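PDB 6CPU: phosphodiesterase from Candida albicans, which belongs to the cyclic nucleotide phosphodiesterase family of the HD superfamily, is largely helical and holds a zinc and a magnesium ion. Local coordinates for residues Gly270-Val282 with Gln475-Val487. Numbering follows the deposited sequence.
Sequences GNPFHNFRHAVDV and QWAMVLSREFAEV. With ZN (zinc ion), chain B.
Phe273 and Trp476 form an offset edge-to-face pair at the apolar centre: ring planes lie 68° apart, with the indole edge turned toward the Phe273 face. Phe273 CE1 comes 3.6 Å from Trp476 CE3. Leu480 CD1 makes a CH-pi contact over a face of Phe273, 3.8 Å from the ring centroid, and Val479 CG2 touches CD1 of the same phenylalanine. With CG anti to the backbone N (chi1 -173°), Phe273 extends toward helix 470-495, whereas its CE2 lies over one face of the His278 imidazole, toward the rim. The far end of the indole reaches Arg277 CG and Asp281; the Asp281 carboxylate lies obliquely against it, OD2 above the ring plane. A water bridges Trp476 NE1 and Asp281 OD1, and Arg468 forms a salt bridge with that aspartate.

At the polar edge, the extended Glu483 side chain serves the loop before helix 276-292 with both oxygens. Its OE1 accepts from Phe273 N at 2.8 Å on the anti side and from His274 N at 3.0 Å on the syn side, both somewhat out of the carboxylate plane, Phe273 N the more so. His274 ND1 donates to Glu483 OE2 at 2.6 Å, nearly straight at 174° and in the imidazole plane. Three bonds hold the carboxylate; the one from ND1 helps set the rotation of the imidazole, whose NE2 lies 2.7 Å from a zinc-bound water. His278 NE2 binds zinc at 2.2 Å, alongside His349, Asp350 and Asp462. His274 thus stands in the zinc's second shell, and Glu483, one layer further out, probably helps to orient the imidazole that meets the zinc-bound water, coupling helix 470-495 to the metal centre.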
loop_
_atom_site.group_PDB
_atom_site.type_symbol
_atom_site.label_atom_id
_atom_site.label_comp_id
_atom_site.label_asym_id
_atom_site.label_seq_id
_atom_site.Cartn_x
_atom_site.Cartn_y
_atom_site.Cartn_z
ATOM N N GLY A 270 -4.704 5.416 8.292
ATOM C CA GLY A 270 -4.896 5.099 9.715
ATOM C C GLY A 270 -4.672 3.655 10.103
ATOM O O GLY A 270 -4.799 3.318 11.289
ATOM N N ASN A 271 -4.385 2.771 9.145
ATOM C CA ASN A 271 -4.044 1.402 9.496
ATOM C C ASN A 271 -2.684 1.455 10.197
ATOM O O ASN A 271 -1.746 2.038 9.659
ATOM C CB ASN A 271 -3.941 0.469 8.294
ATOM C CG ASN A 271 -5.298 0.122 7.670
ATOM O OD1 ASN A 271 -6.364 0.546 8.118
ATOM N ND2 ASN A 271 -5.244 -0.665 6.641
ATOM N N PRO A 272 -2.572 0.859 11.404
ATOM C CA PRO A 272 -1.234 0.937 12.017
ATOM C C PRO A 272 -0.166 0.173 11.249
ATOM O O PRO A 272 0.982 0.631 11.177
ATOM C CB PRO A 272 -1.456 0.342 13.419
ATOM C CG PRO A 272 -2.893 0.574 13.688
ATOM C CD PRO A 272 -3.575 0.362 12.357
ATOM N N PHE A 273 -0.514 -0.979 10.683
ATOM C CA PHE A 273 0.439 -1.801 9.959
ATOM C C PHE A 273 0.257 -1.837 8.440
ATOM O O PHE A 273 1.189 -1.516 7.710
ATOM C CB PHE A 273 0.407 -3.239 10.472
ATOM C CG PHE A 273 1.479 -4.105 9.888
ATOM C CD1 PHE A 273 2.705 -4.213 10.515
ATOM C CD2 PHE A 273 1.272 -4.818 8.718
ATOM C CE1 PHE A 273 3.697 -5.005 9.995
ATOM C CE2 PHE A 273 2.267 -5.606 8.180
ATOM C CZ PHE A 273 3.490 -5.709 8.830
ATOM N N HIS A 274 -0.926 -2.268 7.981
ATOM C CA HIS A 274 -1.207 -2.439 6.535
ATOM C C HIS A 274 -1.541 -1.132 5.824
ATOM O O HIS A 274 -2.645 -0.937 5.322
ATOM C CB HIS A 274 -2.313 -3.481 6.331
ATOM C CG HIS A 274 -1.880 -4.868 6.685
ATOM N ND1 HIS A 274 -2.178 -5.457 7.896
ATOM C CD2 HIS A 274 -1.127 -5.763 6.007
ATOM C CE1 HIS A 274 -1.646 -6.668 7.936
ATOM N NE2 HIS A 274 -0.998 -6.875 6.804
ATOM N N ASN A 275 -0.560 -0.247 5.796
ATOM C CA ASN A 275 -0.685 1.073 5.174
ATOM C C ASN A 275 0.329 1.196 4.048
ATOM O O ASN A 275 0.963 0.213 3.666
ATOM C CB ASN A 275 -0.512 2.156 6.220
ATOM C CG ASN A 275 0.794 2.028 6.978
ATOM O OD1 ASN A 275 1.757 1.462 6.491
ATOM N ND2 ASN A 275 0.807 2.530 8.177
ATOM N N PHE A 276 0.442 2.385 3.479
ATOM C CA PHE A 276 1.360 2.612 2.353
ATOM C C PHE A 276 2.816 2.356 2.775
ATOM O O PHE A 276 3.603 1.840 1.993
ATOM C CB PHE A 276 1.183 4.030 1.868
ATOM C CG PHE A 276 2.041 4.390 0.703
ATOM C CD1 PHE A 276 1.929 3.705 -0.488
ATOM C CD2 PHE A 276 2.913 5.475 0.784
ATOM C CE1 PHE A 276 2.724 4.052 -1.570
ATOM C CE2 PHE A 276 3.693 5.836 -0.304
ATOM C CZ PHE A 276 3.595 5.125 -1.472
ATOM N N ARG A 277 3.143 2.674 4.020
ATOM C CA ARG A 277 4.500 2.421 4.549
ATOM C C ARG A 277 4.877 0.929 4.465
ATOM O O ARG A 277 6.005 0.611 4.073
ATOM C CB ARG A 277 4.660 2.979 5.971
ATOM C CG ARG A 277 6.006 2.703 6.648
ATOM C CD ARG A 277 6.158 3.400 7.993
ATOM N NE ARG A 277 6.100 4.846 7.830
ATOM C CZ ARG A 277 5.039 5.611 8.041
ATOM N NH1 ARG A 277 3.898 5.116 8.526
ATOM N NH2 ARG A 277 5.127 6.902 7.785
ATOM N N HIS A 278 3.940 0.039 4.802
ATOM C CA HIS A 278 4.144 -1.419 4.672
ATOM C C HIS A 278 4.364 -1.821 3.228
ATOM O O HIS A 278 5.253 -2.609 2.929
ATOM C CB HIS A 278 2.972 -2.219 5.282
ATOM C CG HIS A 278 2.982 -3.687 4.958
ATOM N ND1 HIS A 278 3.992 -4.539 5.358
ATOM C CD2 HIS A 278 2.095 -4.455 4.273
ATOM C CE1 HIS A 278 3.727 -5.765 4.931
ATOM N NE2 HIS A 278 2.582 -5.744 4.268
ATOM N N ALA A 279 3.544 -1.282 2.320
ATOM C CA ALA A 279 3.692 -1.568 0.905
ATOM C C ALA A 279 5.089 -1.199 0.397
ATOM O O ALA A 279 5.729 -1.975 -0.344
ATOM C CB ALA A 279 2.628 -0.839 0.094
ATOM N N VAL A 280 5.544 -0.011 0.787
ATOM C CA VAL A 280 6.828 0.491 0.340
ATOM C C VAL A 280 7.972 -0.326 0.980
ATOM O O VAL A 280 8.949 -0.635 0.325
ATOM C CB VAL A 280 6.973 2.001 0.610
ATOM C CG1 VAL A 280 8.357 2.480 0.200
ATOM C CG2 VAL A 280 5.894 2.780 -0.155
ATOM N N ASP A 281 7.797 -0.706 2.234
ATOM C CA ASP A 281 8.725 -1.621 2.896
ATOM C C ASP A 281 8.860 -2.953 2.153
ATOM O O ASP A 281 9.976 -3.418 1.897
ATOM C CB ASP A 281 8.259 -1.871 4.316
ATOM C CG ASP A 281 9.248 -2.683 5.104
ATOM O OD1 ASP A 281 10.393 -2.210 5.279
ATOM O OD2 ASP A 281 8.866 -3.778 5.548
ATOM N N VAL A 282 7.733 -3.566 1.793
ATOM C CA VAL A 282 7.737 -4.829 1.047
ATOM C C VAL A 282 8.361 -4.668 -0.340
ATOM O O VAL A 282 9.130 -5.529 -0.814
ATOM C CB VAL A 282 6.303 -5.441 0.944
ATOM C CG1 VAL A 282 6.270 -6.631 0.003
ATOM C CG2 VAL A 282 5.803 -5.852 2.319
ATOM N N GLN A 475 10.349 -2.179 15.877
ATOM C CA GLN A 475 9.413 -1.084 15.569
ATOM C C GLN A 475 8.201 -1.627 14.812
ATOM O O GLN A 475 7.072 -1.270 15.112
ATOM C CB GLN A 475 10.099 -0.004 14.729
ATOM C CG GLN A 475 11.111 0.836 15.493
ATOM C CD GLN A 475 11.779 1.876 14.620
ATOM O OE1 GLN A 475 12.118 1.611 13.465
ATOM N NE2 GLN A 475 11.992 3.055 15.172
ATOM N N TRP A 476 8.455 -2.495 13.841
ATOM C CA TRP A 476 7.388 -3.162 13.082
ATOM C C TRP A 476 6.511 -4.031 13.982
ATOM O O TRP A 476 5.296 -4.031 13.855
ATOM C CB TRP A 476 7.975 -4.019 11.962
ATOM C CG TRP A 476 8.398 -3.239 10.760
ATOM C CD1 TRP A 476 9.671 -3.061 10.285
ATOM C CD2 TRP A 476 7.539 -2.530 9.868
ATOM N NE1 TRP A 476 9.652 -2.283 9.151
ATOM C CE2 TRP A 476 8.356 -1.942 8.875
ATOM C CE3 TRP A 476 6.157 -2.329 9.815
ATOM C CZ2 TRP A 476 7.832 -1.167 7.841
ATOM C CZ3 TRP A 476 5.638 -1.558 8.778
ATOM C CH2 TRP A 476 6.476 -0.981 7.817
ATOM N N ALA A 477 7.135 -4.773 14.900
ATOM C CA ALA A 477 6.393 -5.619 15.832
ATOM C C ALA A 477 5.406 -4.813 16.654
ATOM O O ALA A 477 4.296 -5.265 16.940
ATOM C CB ALA A 477 7.352 -6.370 16.753
ATOM N N MET A 478 5.818 -3.617 17.048
ATOM C CA MET A 478 4.965 -2.716 17.785
ATOM C C MET A 478 3.731 -2.258 16.995
ATOM O O MET A 478 2.616 -2.267 17.518
ATOM C CB MET A 478 5.774 -1.490 18.206
ATOM C CG MET A 478 4.948 -0.397 18.838
ATOM S SD MET A 478 5.996 0.704 19.798
ATOM C CE MET A 478 4.786 1.889 20.348
ATOM N N VAL A 479 3.927 -1.808 15.760
ATOM C CA VAL A 479 2.775 -1.332 14.982
ATOM C C VAL A 479 1.854 -2.497 14.577
ATOM O O VAL A 479 0.635 -2.333 14.557
ATOM C CB VAL A 479 3.184 -0.429 13.792
ATOM C CG1 VAL A 479 3.995 0.760 14.315
ATOM C CG2 VAL A 479 3.953 -1.192 12.727
ATOM N N LEU A 480 2.427 -3.672 14.320
ATOM C CA LEU A 480 1.640 -4.876 14.049
ATOM C C LEU A 480 0.752 -5.222 15.248
ATOM O O LEU A 480 -0.422 -5.532 15.079
ATOM C CB LEU A 480 2.541 -6.065 13.652
ATOM C CG LEU A 480 1.831 -7.360 13.191
ATOM C CD1 LEU A 480 0.911 -7.113 12.000
ATOM C CD2 LEU A 480 2.825 -8.452 12.842
ATOM N N SER A 481 1.298 -5.125 16.460
ATOM C CA SER A 481 0.491 -5.292 17.677
ATOM C C SER A 481 -0.630 -4.269 17.834
ATOM O O SER A 481 -1.702 -4.604 18.346
ATOM C CB SER A 481 1.382 -5.280 18.930
ATOM O OG SER A 481 2.413 -6.233 18.780
ATOM N N ARG A 482 -0.406 -3.022 17.414
ATOM C CA ARG A 482 -1.466 -2.022 17.499
ATOM C C ARG A 482 -2.662 -2.434 16.634
ATOM O O ARG A 482 -3.814 -2.313 17.068
ATOM C CB ARG A 482 -0.992 -0.635 17.063
ATOM C CG ARG A 482 0.020 0.012 17.982
ATOM C CD ARG A 482 0.562 1.274 17.357
ATOM N NE ARG A 482 1.317 2.104 18.302
ATOM C CZ ARG A 482 1.852 3.283 17.996
ATOM N NH1 ARG A 482 1.723 3.784 16.766
ATOM N NH2 ARG A 482 2.526 3.967 18.927
ATOM N N GLU A 483 -2.375 -2.900 15.426
ATOM C CA GLU A 483 -3.434 -3.303 14.497
ATOM C C GLU A 483 -4.156 -4.554 15.005
ATOM O O GLU A 483 -5.370 -4.622 14.939
ATOM C CB GLU A 483 -2.883 -3.513 13.091
ATOM C CG GLU A 483 -3.974 -3.630 12.045
ATOM C CD GLU A 483 -3.452 -3.521 10.622
ATOM O OE1 GLU A 483 -2.859 -2.476 10.252
ATOM O OE2 GLU A 483 -3.646 -4.491 9.875
ATOM N N PHE A 484 -3.407 -5.519 15.539
ATOM C CA PHE A 484 -3.993 -6.685 16.220
ATOM C C PHE A 484 -4.970 -6.270 17.316
ATOM O O PHE A 484 -6.071 -6.821 17.395
ATOM C CB PHE A 484 -2.895 -7.597 16.800
ATOM C CG PHE A 484 -3.427 -8.837 17.488
ATOM C CD1 PHE A 484 -3.509 -10.051 16.804
ATOM C CD2 PHE A 484 -3.843 -8.795 18.823
ATOM C CE1 PHE A 484 -3.996 -11.191 17.432
ATOM C CE2 PHE A 484 -4.333 -9.933 19.451
ATOM C CZ PHE A 484 -4.408 -11.130 18.758
ATOM N N ALA A 485 -4.584 -5.303 18.150
ATOM C CA ALA A 485 -5.443 -4.830 19.248
ATOM C C ALA A 485 -6.718 -4.146 18.753
ATOM O O ALA A 485 -7.772 -4.267 19.367
ATOM C CB ALA A 485 -4.669 -3.882 20.163
ATOM N N GLU A 486 -6.613 -3.410 17.643
ATOM C CA GLU A 486 -7.796 -2.812 17.028
ATOM C C GLU A 486 -8.762 -3.887 16.521
ATOM O O GLU A 486 -9.973 -3.750 16.677
ATOM C CB GLU A 486 -7.398 -1.858 15.895
ATOM C CG GLU A 486 -6.665 -0.595 16.366
ATOM C CD GLU A 486 -6.409 0.400 15.228
ATOM O OE1 GLU A 486 -6.762 0.050 14.077
ATOM O OE2 GLU A 486 -5.886 1.517 15.482
ATOM N N VAL A 487 -8.236 -4.949 15.922
ATOM C CA VAL A 487 -9.095 -6.042 15.452
ATOM C C VAL A 487 -9.809 -6.710 16.640
ATOM O O VAL A 487 -11.006 -7.004 16.577
ATOM C CB VAL A 487 -8.315 -7.072 14.613
ATOM C CG1 VAL A 487 -9.199 -8.252 14.228
ATOM C CG2 VAL A 487 -7.780 -6.412 13.343
HETATM ZN ZN ZN B . 1.489 -7.316 3.215
HETATM O O HOH W 1 -5.323 3.515 13.842
HETATM O O HOH W 2 0.939 -7.892 5.278
HETATM O O HOH W 3 11.837 -1.747 7.442
HETATM O O HOH W 4 0.298 -9.029 2.637
#